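Local coordinates for D-mandelate dehydrogenase (Rhodotorula graminis, PDB 2W2L), which binds NAD and probably catalyses the NAD-dependent interconversion of D-mandelate and its 2-oxoacid, benzoylformate, at residues 169-174 / 190-195; 122-127 / 253-258; 108-113 / 335-340. All coordinates share one frame; numbering follows the deposited sequence.

Contact 1: 169-174 / 190-195. With NAD (nicotinamide-adenine-dinucleotide), chain K.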
loop_
_atom_site.group_PDB
_atom_site.type_symbol
_atom_site.label_atom_id
_atom_site.label_comp_id
_atom_site.label_asym_id
_atom_site.label_seq_id
_atom_site.Cartn_x
_atom_site.Cartn_y
_atom_site.Cartn_z
ATOM N N VAL D 169 0.002 -0.927 -18.866
ATOM C CA VAL D 169 -0.471 -1.758 -19.950
ATOM C C VAL D 169 -1.986 -1.758 -19.856
ATOM O O VAL D 169 -2.586 -2.498 -19.055
ATOM C CB VAL D 169 0.075 -3.233 -19.809
ATOM C CG1 VAL D 169 -0.615 -4.144 -20.799
ATOM C CG2 VAL D 169 1.546 -3.289 -20.062
ATOM N N GLY D 170 -2.613 -0.935 -20.688
ATOM C CA GLY D 170 -4.075 -0.695 -20.596
ATOM C C GLY D 170 -4.367 0.589 -19.805
ATOM O O GLY D 170 -3.768 0.863 -18.759
ATOM N N LEU D 171 -5.286 1.406 -20.289
ATOM C CA LEU D 171 -5.643 2.601 -19.527
ATOM C C LEU D 171 -7.174 2.733 -19.431
ATOM O O LEU D 171 -7.757 3.848 -19.587
ATOM C CB LEU D 171 -4.986 3.857 -20.120
ATOM C CG LEU D 171 -5.032 5.010 -19.118
ATOM C CD1 LEU D 171 -4.258 4.666 -17.854
ATOM C CD2 LEU D 171 -4.513 6.356 -19.737
ATOM N N GLY D 172 -7.815 1.585 -19.180
ATOM C CA GLY D 172 -9.246 1.507 -18.849
ATOM C C GLY D 172 -9.563 2.098 -17.490
ATOM O O GLY D 172 -8.685 2.668 -16.812
ATOM N N ALA D 173 -10.811 1.918 -17.071
ATOM C CA ALA D 173 -11.315 2.469 -15.827
ATOM C C ALA D 173 -10.524 2.176 -14.539
ATOM O O ALA D 173 -10.296 3.113 -13.782
ATOM C CB ALA D 173 -12.795 2.134 -15.643
ATOM N N ILE D 174 -10.134 0.918 -14.275
ATOM C CA ILE D 174 -9.396 0.575 -13.043
ATOM C C ILE D 174 -7.975 1.110 -13.156
ATOM O O ILE D 174 -7.398 1.576 -12.172
ATOM C CB ILE D 174 -9.296 -0.951 -12.809
ATOM C CG1 ILE D 174 -10.672 -1.574 -12.615
ATOM C CG2 ILE D 174 -8.425 -1.309 -11.638
ATOM C CD1 ILE D 174 -10.582 -3.117 -12.572
ATOM N N LEU D 190 3.662 8.822 -15.540
ATOM C CA LEU D 190 2.900 7.829 -16.327
ATOM C C LEU D 190 3.216 7.748 -17.837
ATOM O O LEU D 190 3.159 8.747 -18.566
ATOM C CB LEU D 190 1.370 7.947 -16.094
ATOM C CG LEU D 190 0.407 6.958 -16.796
ATOM C CD1 LEU D 190 0.354 5.639 -16.107
ATOM C CD2 LEU D 190 -0.994 7.486 -16.903
ATOM N N VAL D 191 3.537 6.533 -18.298
ATOM C CA VAL D 191 3.474 6.245 -19.717
ATOM C C VAL D 191 2.587 5.067 -19.877
ATOM O O VAL D 191 2.586 4.178 -19.021
ATOM C CB VAL D 191 4.853 6.083 -20.383
ATOM C CG1 VAL D 191 5.857 6.889 -19.629
ATOM C CG2 VAL D 191 5.285 4.635 -20.531
ATOM N N TYR D 192 1.797 5.065 -20.936
ATOM C CA TYR D 192 0.879 3.971 -21.119
ATOM C C TYR D 192 0.835 3.500 -22.538
ATOM O O TYR D 192 1.070 4.289 -23.478
ATOM C CB TYR D 192 -0.537 4.320 -20.659
ATOM C CG TYR D 192 -1.263 5.234 -21.596
ATOM C CD1 TYR D 192 -2.260 4.752 -22.463
ATOM C CD2 TYR D 192 -0.964 6.590 -21.629
ATOM C CE1 TYR D 192 -2.937 5.616 -23.357
ATOM C CE2 TYR D 192 -1.637 7.463 -22.507
ATOM C CZ TYR D 192 -2.615 6.981 -23.362
ATOM O OH TYR D 192 -3.256 7.895 -24.190
ATOM N N TYR D 193 0.548 2.198 -22.674
ATOM C CA TYR D 193 0.142 1.665 -23.944
ATOM C C TYR D 193 -1.308 1.223 -23.892
ATOM O O TYR D 193 -1.713 0.556 -22.942
ATOM C CB TYR D 193 1.056 0.519 -24.429
ATOM C CG TYR D 193 0.342 -0.286 -25.511
ATOM C CD1 TYR D 193 0.368 0.121 -26.860
ATOM C CD2 TYR D 193 -0.439 -1.400 -25.162
ATOM C CE1 TYR D 193 -0.309 -0.595 -27.829
ATOM C CE2 TYR D 193 -1.128 -2.098 -26.114
ATOM C CZ TYR D 193 -1.066 -1.688 -27.449
ATOM O OH TYR D 193 -1.780 -2.434 -28.375
ATOM N N ASP D 194 -2.097 1.549 -24.913
ATOM C CA ASP D 194 -3.474 1.038 -24.976
ATOM C C ASP D 194 -4.087 1.039 -26.366
ATOM O O ASP D 194 -3.780 1.890 -27.217
ATOM C CB ASP D 194 -4.403 1.809 -24.036
ATOM C CG ASP D 194 -5.745 1.073 -23.778
ATOM O OD1 ASP D 194 -6.691 1.741 -23.313
ATOM O OD2 ASP D 194 -5.858 -0.168 -24.036
ATOM N N VAL D 195 -5.010 0.109 -26.576
ATOM C CA VAL D 195 -5.626 -0.045 -27.883
ATOM C C VAL D 195 -6.207 1.282 -28.374
ATOM O O VAL D 195 -6.322 1.488 -29.567
ATOM C CB VAL D 195 -6.686 -1.159 -27.896
ATOM C CG1 VAL D 195 -6.116 -2.494 -27.300
ATOM C CG2 VAL D 195 -7.963 -0.712 -27.151
HETATM P PA NAD K . -12.229 -1.291 -18.765
HETATM O O1A NAD K . -13.404 -2.170 -18.978
HETATM O O2A NAD K . -12.606 0.105 -19.219
HETATM O O5B NAD K . -10.916 -1.973 -19.416
HETATM C C5B NAD K . -10.668 -2.107 -20.802
HETATM C C4B NAD K . -9.554 -1.124 -21.191
HETATM O O4B NAD K . -8.383 -1.770 -21.667
HETATM C C3B NAD K . -10.014 -0.157 -22.277
HETATM O O3B NAD K . -9.568 1.153 -22.016
HETATM C C2B NAD K . -9.331 -0.651 -23.522
HETATM O O2B NAD K . -8.996 0.456 -24.328
HETATM C C1B NAD K . -8.133 -1.451 -23.023
HETATM N N9A NAD K . -8.040 -2.726 -23.762
HETATM C C8A NAD K . -9.126 -3.419 -24.270
HETATM N N7A NAD K . -8.681 -4.537 -24.886
HETATM C C5A NAD K . -7.328 -4.580 -24.770
HETATM C C6A NAD K . -6.408 -5.509 -25.235
HETATM N N6A NAD K . -6.809 -6.413 -26.135
HETATM N N1A NAD K . -5.064 -5.291 -24.999
HETATM C C2A NAD K . -4.645 -4.164 -24.303
HETATM N N3A NAD K . -5.574 -3.240 -23.846
HETATM C C4A NAD K . -6.901 -3.445 -24.076
HETATM O O3 NAD K . -11.697 -1.353 -17.239
HETATM P PN NAD K . -11.461 -2.711 -16.359
HETATM O O1N NAD K . -11.560 -2.166 -14.998
HETATM O O2N NAD K . -12.406 -3.801 -16.740
HETATM O O5D NAD K . -9.955 -3.275 -16.567
HETATM C C5D NAD K . -9.741 -4.540 -17.170
HETATM C C4D NAD K . -9.093 -5.591 -16.267
HETATM O O4D NAD K . -9.356 -5.447 -14.867
HETATM C C3D NAD K . -9.649 -6.954 -16.658
HETATM O O3D NAD K . -8.654 -7.918 -16.935
HETATM C C2D NAD K . -10.354 -7.432 -15.418
HETATM O O2D NAD K . -10.443 -8.847 -15.375
HETATM C C1D NAD K . -9.525 -6.761 -14.322
HETATM N N1N NAD K . -10.170 -6.920 -12.983
HETATM C C2N NAD K . -9.442 -7.400 -11.916
HETATM C C3N NAD K . -10.037 -7.565 -10.645
HETATM C C7N NAD K . -9.283 -8.166 -9.478
HETATM O O7N NAD K . -10.043 -8.864 -8.504
HETATM N N7N NAD K . -7.945 -8.047 -9.382
HETATM C C4N NAD K . -11.392 -7.271 -10.478
HETATM C C5N NAD K . -12.133 -6.805 -11.562
HETATM C C6N NAD K . -11.514 -6.638 -12.807
#

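Contact 2: 122-127 / 253-258. With NAD (nicotinamide-adenine-dinucleotide), chain K; SO4 (sulfate ion), chain L.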
loop_
_atom_site.group_PDB
_atom_site.type_symbol
_atom_site.label_atom_id
_atom_site.label_comp_id
_atom_site.label_asym_id
_atom_site.label_seq_id
_atom_site.Cartn_x
_atom_site.Cartn_y
_atom_site.Cartn_z
ATOM N N LEU D 122 -2.447 -0.357 -6.070
ATOM C CA LEU D 122 -1.600 0.588 -5.340
ATOM C C LEU D 122 -0.838 -0.103 -4.188
ATOM O O LEU D 122 0.316 0.226 -3.926
ATOM C CB LEU D 122 -2.390 1.806 -4.830
ATOM C CG LEU D 122 -1.557 3.064 -4.538
ATOM C CD1 LEU D 122 -1.080 3.777 -5.800
ATOM C CD2 LEU D 122 -2.300 4.031 -3.652
ATOM N N TYR D 123 -1.447 -1.096 -3.556
ATOM C CA TYR D 123 -0.792 -1.817 -2.510
ATOM C C TYR D 123 0.401 -2.615 -3.019
ATOM O O TYR D 123 1.447 -2.702 -2.359
ATOM C CB TYR D 123 -1.799 -2.774 -1.928
ATOM C CG TYR D 123 -1.263 -3.815 -1.020
ATOM C CD1 TYR D 123 -1.089 -3.547 0.322
ATOM C CD2 TYR D 123 -1.003 -5.096 -1.487
ATOM C CE1 TYR D 123 -0.614 -4.523 1.204
ATOM C CE2 TYR D 123 -0.528 -6.084 -0.625
ATOM C CZ TYR D 123 -0.346 -5.777 0.716
ATOM O OH TYR D 123 0.082 -6.723 1.572
ATOM N N LEU D 124 0.211 -3.205 -4.195
ATOM C CA LEU D 124 1.223 -4.015 -4.887
ATOM C C LEU D 124 2.404 -3.206 -5.312
ATOM O O LEU D 124 3.564 -3.666 -5.204
ATOM C CB LEU D 124 0.596 -4.678 -6.101
ATOM C CG LEU D 124 -0.438 -5.730 -5.690
ATOM C CD1 LEU D 124 -1.179 -6.265 -6.898
ATOM C CD2 LEU D 124 0.211 -6.897 -4.902
ATOM N N ILE D 125 2.132 -1.992 -5.772
ATOM C CA ILE D 125 3.184 -1.131 -6.294
ATOM C C ILE D 125 4.040 -0.691 -5.139
ATOM O O ILE D 125 5.301 -0.711 -5.219
ATOM C CB ILE D 125 2.595 0.086 -7.023
ATOM C CG1 ILE D 125 1.865 -0.387 -8.284
ATOM C CG2 ILE D 125 3.659 1.120 -7.365
ATOM C CD1 ILE D 125 1.073 0.713 -8.943
ATOM N N LEU D 126 3.360 -0.325 -4.054
ATOM C CA LEU D 126 4.049 -0.044 -2.788
ATOM C C LEU D 126 4.877 -1.247 -2.398
ATOM O O LEU D 126 5.991 -1.122 -1.962
ATOM C CB LEU D 126 3.089 0.378 -1.651
ATOM C CG LEU D 126 2.453 1.770 -1.919
ATOM C CD1 LEU D 126 1.251 2.096 -1.015
ATOM C CD2 LEU D 126 3.490 2.879 -1.831
ATOM N N SER D 127 4.359 -2.420 -2.619
ATOM C CA SER D 127 4.980 -3.550 -2.023
ATOM C C SER D 127 6.260 -3.893 -2.774
ATOM O O SER D 127 7.274 -4.162 -2.144
ATOM C CB SER D 127 4.020 -4.733 -1.976
ATOM O OG SER D 127 4.752 -5.858 -1.619
ATOM N N VAL D 253 3.457 -5.479 -11.618
ATOM C CA VAL D 253 2.281 -5.916 -10.869
ATOM C C VAL D 253 1.163 -6.323 -11.816
ATOM O O VAL D 253 1.002 -5.737 -12.909
ATOM C CB VAL D 253 1.773 -4.830 -9.844
ATOM C CG1 VAL D 253 2.892 -4.492 -8.784
ATOM C CG2 VAL D 253 1.151 -3.552 -10.577
ATOM N N ASN D 254 0.401 -7.324 -11.391
ATOM C CA ASN D 254 -0.763 -7.809 -12.128
ATOM C C ASN D 254 -2.041 -7.896 -11.298
ATOM O O ASN D 254 -2.102 -8.599 -10.303
ATOM C CB ASN D 254 -0.513 -9.178 -12.747
ATOM C CG ASN D 254 -1.561 -9.521 -13.831
ATOM O OD1 ASN D 254 -2.426 -8.683 -14.161
ATOM N ND2 ASN D 254 -1.487 -10.732 -14.384
ATOM N N THR D 255 -3.079 -7.192 -11.728
ATOM C CA THR D 255 -4.389 -7.312 -11.085
ATOM C C THR D 255 -5.442 -7.643 -12.112
ATOM O O THR D 255 -6.626 -7.674 -11.796
ATOM C CB THR D 255 -4.811 -6.019 -10.325
ATOM O OG1 THR D 255 -4.878 -4.931 -11.237
ATOM C CG2 THR D 255 -3.822 -5.671 -9.198
ATOM N N ALA D 256 -5.006 -7.914 -13.336
ATOM C CA ALA D 256 -5.923 -8.172 -14.463
ATOM C C ALA D 256 -6.415 -9.654 -14.445
ATOM O O ALA D 256 -7.391 -9.981 -13.736
ATOM C CB ALA D 256 -5.273 -7.739 -15.831
ATOM N N ARG D 257 -5.752 -10.531 -15.202
ATOM C CA ARG D 257 -6.020 -11.973 -15.127
ATOM C C ARG D 257 -4.703 -12.693 -15.220
ATOM O O ARG D 257 -3.826 -12.277 -15.963
ATOM C CB ARG D 257 -6.968 -12.474 -16.240
ATOM C CG ARG D 257 -8.204 -13.221 -15.737
ATOM C CD ARG D 257 -9.109 -12.249 -14.962
ATOM N NE ARG D 257 -10.524 -12.547 -15.117
ATOM C CZ ARG D 257 -11.474 -12.102 -14.296
ATOM N NH1 ARG D 257 -11.154 -11.349 -13.248
ATOM N NH2 ARG D 257 -12.753 -12.429 -14.510
ATOM N N GLY D 258 -4.582 -13.763 -14.425
ATOM C CA GLY D 258 -3.389 -14.578 -14.336
ATOM C C GLY D 258 -2.631 -14.792 -15.621
ATOM O O GLY D 258 -1.535 -14.244 -15.782
HETATM P PA NAD K . -12.229 -1.291 -18.765
HETATM O O1A NAD K . -13.404 -2.170 -18.978
HETATM O O2A NAD K . -12.606 0.105 -19.219
HETATM O O5B NAD K . -10.916 -1.973 -19.416
HETATM C C5B NAD K . -10.668 -2.107 -20.802
HETATM C C4B NAD K . -9.554 -1.124 -21.191
HETATM O O4B NAD K . -8.383 -1.770 -21.667
HETATM C C3B NAD K . -10.014 -0.157 -22.277
HETATM O O3B NAD K . -9.568 1.153 -22.016
HETATM C C2B NAD K . -9.331 -0.651 -23.522
HETATM O O2B NAD K . -8.996 0.456 -24.328
HETATM C C1B NAD K . -8.133 -1.451 -23.023
HETATM N N9A NAD K . -8.040 -2.726 -23.762
HETATM C C8A NAD K . -9.126 -3.419 -24.270
HETATM N N7A NAD K . -8.681 -4.537 -24.886
HETATM C C5A NAD K . -7.328 -4.580 -24.770
HETATM C C6A NAD K . -6.408 -5.509 -25.235
HETATM N N6A NAD K . -6.809 -6.413 -26.135
HETATM N N1A NAD K . -5.064 -5.291 -24.999
HETATM C C2A NAD K . -4.645 -4.164 -24.303
HETATM N N3A NAD K . -5.574 -3.240 -23.846
HETATM C C4A NAD K . -6.901 -3.445 -24.076
HETATM O O3 NAD K . -11.697 -1.353 -17.239
HETATM P PN NAD K . -11.461 -2.711 -16.359
HETATM O O1N NAD K . -11.560 -2.166 -14.998
HETATM O O2N NAD K . -12.406 -3.801 -16.740
HETATM O O5D NAD K . -9.955 -3.275 -16.567
HETATM C C5D NAD K . -9.741 -4.540 -17.170
HETATM C C4D NAD K . -9.093 -5.591 -16.267
HETATM O O4D NAD K . -9.356 -5.447 -14.867
HETATM C C3D NAD K . -9.649 -6.954 -16.658
HETATM O O3D NAD K . -8.654 -7.918 -16.935
HETATM C C2D NAD K . -10.354 -7.432 -15.418
HETATM O O2D NAD K . -10.443 -8.847 -15.375
HETATM C C1D NAD K . -9.525 -6.761 -14.322
HETATM N N1N NAD K . -10.170 -6.920 -12.983
HETATM C C2N NAD K . -9.442 -7.400 -11.916
HETATM C C3N NAD K . -10.037 -7.565 -10.645
HETATM C C7N NAD K . -9.283 -8.166 -9.478
HETATM O O7N NAD K . -10.043 -8.864 -8.504
HETATM N N7N NAD K . -7.945 -8.047 -9.382
HETATM C C4N NAD K . -11.392 -7.271 -10.478
HETATM C C5N NAD K . -12.133 -6.805 -11.562
HETATM C C6N NAD K . -11.514 -6.638 -12.807
HETATM S S SO4 L . -13.867 -10.041 -11.700
HETATM O O1 SO4 L . -13.016 -9.344 -12.666
HETATM O O2 SO4 L . -14.573 -11.151 -12.343
HETATM O O3 SO4 L . -13.056 -10.497 -10.571
HETATM O O4 SO4 L . -14.894 -9.114 -11.258
#

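Contact 3: 108-113 / 335-340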
loop_
_atom_site.group_PDB
_atom_site.type_symbol
_atom_site.label_atom_id
_atom_site.label_comp_id
_atom_site.label_asym_id
_atom_site.label_seq_id
_atom_site.Cartn_x
_atom_site.Cartn_y
_atom_site.Cartn_z
ATOM N N ASN D 108 -23.338 -7.639 -16.984
ATOM C CA ASN D 108 -22.369 -7.823 -15.895
ATOM C C ASN D 108 -22.477 -6.687 -14.871
ATOM O O ASN D 108 -23.458 -5.944 -14.874
ATOM C CB ASN D 108 -20.941 -8.037 -16.425
ATOM C CG ASN D 108 -20.316 -6.773 -17.070
ATOM O OD1 ASN D 108 -20.886 -5.664 -17.068
ATOM N ND2 ASN D 108 -19.122 -6.956 -17.637
ATOM N N SER D 109 -21.467 -6.558 -14.007
ATOM C CA SER D 109 -21.436 -5.498 -13.007
ATOM C C SER D 109 -20.173 -4.623 -13.130
ATOM O O SER D 109 -19.449 -4.368 -12.136
ATOM C CB SER D 109 -21.593 -6.126 -11.614
ATOM O OG SER D 109 -22.759 -6.951 -11.588
ATOM N N ARG D 110 -19.916 -4.153 -14.355
ATOM C CA ARG D 110 -18.745 -3.332 -14.644
ATOM C C ARG D 110 -18.793 -2.037 -13.823
ATOM O O ARG D 110 -19.892 -1.447 -13.622
ATOM C CB ARG D 110 -18.668 -3.022 -16.142
ATOM C CG ARG D 110 -17.862 -1.753 -16.495
ATOM C CD ARG D 110 -17.914 -1.462 -17.975
ATOM N NE ARG D 110 -19.307 -1.418 -18.436
ATOM C CZ ARG D 110 -20.124 -0.368 -18.299
ATOM N NH1 ARG D 110 -19.698 0.767 -17.719
ATOM N NH2 ARG D 110 -21.374 -0.461 -18.761
ATOM N N GLY D 111 -17.621 -1.638 -13.317
ATOM C CA GLY D 111 -17.505 -0.456 -12.466
ATOM C C GLY D 111 -17.527 -0.666 -10.963
ATOM O O GLY D 111 -16.934 0.115 -10.208
ATOM N N ALA D 112 -18.208 -1.707 -10.505
ATOM C CA ALA D 112 -18.466 -1.898 -9.071
ATOM C C ALA D 112 -17.220 -2.014 -8.230
ATOM O O ALA D 112 -17.230 -1.587 -7.081
ATOM C CB ALA D 112 -19.351 -3.142 -8.830
ATOM N N GLY D 113 -16.182 -2.657 -8.781
ATOM C CA GLY D 113 -14.911 -2.894 -8.102
ATOM C C GLY D 113 -13.741 -1.968 -8.465
ATOM O O GLY D 113 -12.605 -2.296 -8.184
ATOM N N LEU D 335 -28.239 -1.167 -17.404
ATOM C CA LEU D 335 -27.263 -0.164 -17.042
ATOM C C LEU D 335 -25.861 -0.613 -17.389
ATOM O O LEU D 335 -25.031 0.236 -17.747
ATOM C CB LEU D 335 -27.298 0.125 -15.564
ATOM C CG LEU D 335 -28.469 0.799 -14.878
ATOM C CD1 LEU D 335 -28.341 0.498 -13.380
ATOM C CD2 LEU D 335 -28.490 2.339 -15.166
ATOM N N THR D 336 -25.576 -1.914 -17.273
ATOM C CA THR D 336 -24.230 -2.447 -17.532
ATOM C C THR D 336 -24.271 -3.671 -18.456
ATOM O O THR D 336 -23.948 -4.811 -18.015
ATOM C CB THR D 336 -23.529 -2.844 -16.210
ATOM O OG1 THR D 336 -24.356 -3.768 -15.463
ATOM C CG2 THR D 336 -23.232 -1.594 -15.346
ATOM N N PRO D 337 -24.618 -3.449 -19.754
ATOM C CA PRO D 337 -24.801 -4.470 -20.780
ATOM C C PRO D 337 -23.484 -5.067 -21.240
ATOM O O PRO D 337 -22.476 -4.409 -21.179
ATOM C CB PRO D 337 -25.347 -3.654 -21.976
ATOM C CG PRO D 337 -25.651 -2.300 -21.470
ATOM C CD PRO D 337 -24.757 -2.097 -20.332
ATOM N N ALA D 338 -23.476 -6.270 -21.779
ATOM C CA ALA D 338 -22.255 -6.779 -22.410
ATOM C C ALA D 338 -22.658 -7.726 -23.569
ATOM O O ALA D 338 -23.599 -8.498 -23.428
ATOM C CB ALA D 338 -21.361 -7.498 -21.379
ATOM N N GLY D 339 -21.988 -7.660 -24.721
ATOM C CA GLY D 339 -22.512 -8.370 -25.921
ATOM C C GLY D 339 -23.759 -7.684 -26.499
ATOM O O GLY D 339 -23.994 -6.511 -26.217
ATOM N N LYS D 340 -24.561 -8.427 -27.271
ATOM C CA LYS D 340 -25.693 -7.863 -28.013
ATOM C C LYS D 340 -26.771 -7.275 -27.082
ATOM O O LYS D 340 -27.080 -7.834 -25.999
ATOM C CB LYS D 340 -26.282 -8.888 -29.011
#

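Contact 1: 169-174 / 190-195
Leu171 lies over one face of the Tyr192 ring where the first strand of a Rossmann beta-alpha-beta unit leaves the sheet beside the second. CD2 of Leu171 stands over the ring centre of Tyr192, 3.8 Å from the centroid and only 6° off its normal, a CH-pi contact. With CG of Leu171 anti to the backbone N (chi1 -164°), the branch is carried over that face while the Leu171 CB lies 3.7 Å from Tyr192 CD1. The two side chains cross at nearly a right angle, and the Tyr192 hydroxyl is bonded elsewhere, to Glu203. Beside this packing Gly170 N donates to Tyr193 O at 2.8 Å, extending the parallel pairing of Val169 with Tyr193. Toward the coenzyme the two segments diverge: Val195 is exposed, and the peptide N-H groups make only weak bonds, Leu171 N to Asp194 OD1 at 3.4 Å and Ala173 N, at the start of helix 173-186, to NAD O2A. Gly172, at the N-cap of that helix, leaves room for the coenzyme, because a CB there would run into NAD O5B. The buried Asp194 is held more firmly: its OD1 accepts from both ribose hydroxyls, NAD O2B at 2.8 Å and NAD O3B at 3.2 Å. A carboxylate gripping the 2'-hydroxyl is consistent with preference for NAD over NADP, whose phosphate at this place it would probably repel.

Contact 2: 122-127 / 253-258
The strand 250-254 of the Rossmann sheet runs into a coenzyme-binding loop here, and helix 114-130 packs against the strand end. Val253 is wedged against two residues of the helix: its CG1 meets Leu124 CB at 3.5 Å, while its CG2 lies 4.0 Å from Ile125 CG1, the side chains of Ile125 and Val253 crossing at about a right angle. Leu124 also reaches forward, its CD1 resting 3.6 Å from Thr255 CG2. The helix is shared with the dimer interface, for Tyr123 bonds and stacks with side chains of the neighbouring subunit. Beyond the strand the loop is shaped by an Asx turn: Asn254 OD1 accepts from Ala256 N at 2.8 Å, the donor standing 42° out of the carbonyl plane, and Asn254 ND2 donates to Arg257 O. Both bonds hold the amide between two backbone groups; in the loop so shaped, Thr255 O accepts from the carboxamide NAD N7N at 2.8 Å. The bent chain of Arg257 passes the nicotinamide ribose, with NAD O2D over one face of its guanidinium, and holds a sulfate through NH1 to O1 at 2.8 Å and NH2 to O2 at 3.1 Å; NH2 is also salt-bridged to Asp92. The sulfate, probably from the crystallisation liquor, marks an anion site beside the nicotinamide, consistent with a place for the substrate carboxylate.

Contact 3: 108-113 / 335-340
Asn108 and Thr336 meet through backbone and side chain at once. Thr336 has OG1 between its backbone N and carbonyl carbon (chi1 55°), which aims the hydroxyl at Asn108 O; the modelled separation of OG1 from that oxygen, 2.4 Å, is shorter than expected, so its exact length is doubtful. The same hydroxyl is also bonded to Asn323 of helix 310-329. In return Asn108 N makes a weak, strongly bent bond to Thr336 O, 3.1 Å long. The Asn108 side chain folds back over its own loop: OD1 accepts from Arg110 N at 3.3 Å in an Asx turn, the donor lying well above the carbonyl plane, while ND2 donates to Ala89 O. An alanine at this position would remove both hydrogen bonds of the side-chain amide, is likely to leave Ala89 O and Arg110 N without these partners, and could let the turn drift. Arg110 extends to CD and then bends at chi3 (53°), bringing its guanidinium back over the other segment. One face of that group is covered by Thr336 CG2, and Pro337 CD comes up to its edge, 4.1 Å from Arg110 NH2. Arg110 itself lies in a type II turn from Ser109 to Ala112, with Gly111 at a positive phi that suits glycine. The segment 108-113 carries the chain from strand 105-107 of the five-stranded sheet into helix 114-130. Across from it, 335-340 follows helix 310-329 and pairs Ala338 with Phe106 of the same edge strand.

In the fold
Contacts 1 and 2 both touch NAD; contact 3 lies nearby. The first two sit on the same seven-stranded Rossmann sheet, their centres 14 Å apart and nearest atoms about 5 Å apart: contact 1 serves the adenosine ribose and diphosphate, contact 2 the nicotinamide end, and one coenzyme bridges them. Contact 3 belongs to the junction with the five-stranded domain, centred 20 Å from contact 1 and 23 Å from contact 2, yet the side chain of Arg110 lies about 5 Å from NAD and about 6 Å from that of Ala173. Along the chain, contacts 1 and 2 are nested within the long loop closed by contact 3, and helix 114-130 leads from 108-113 to 122-127.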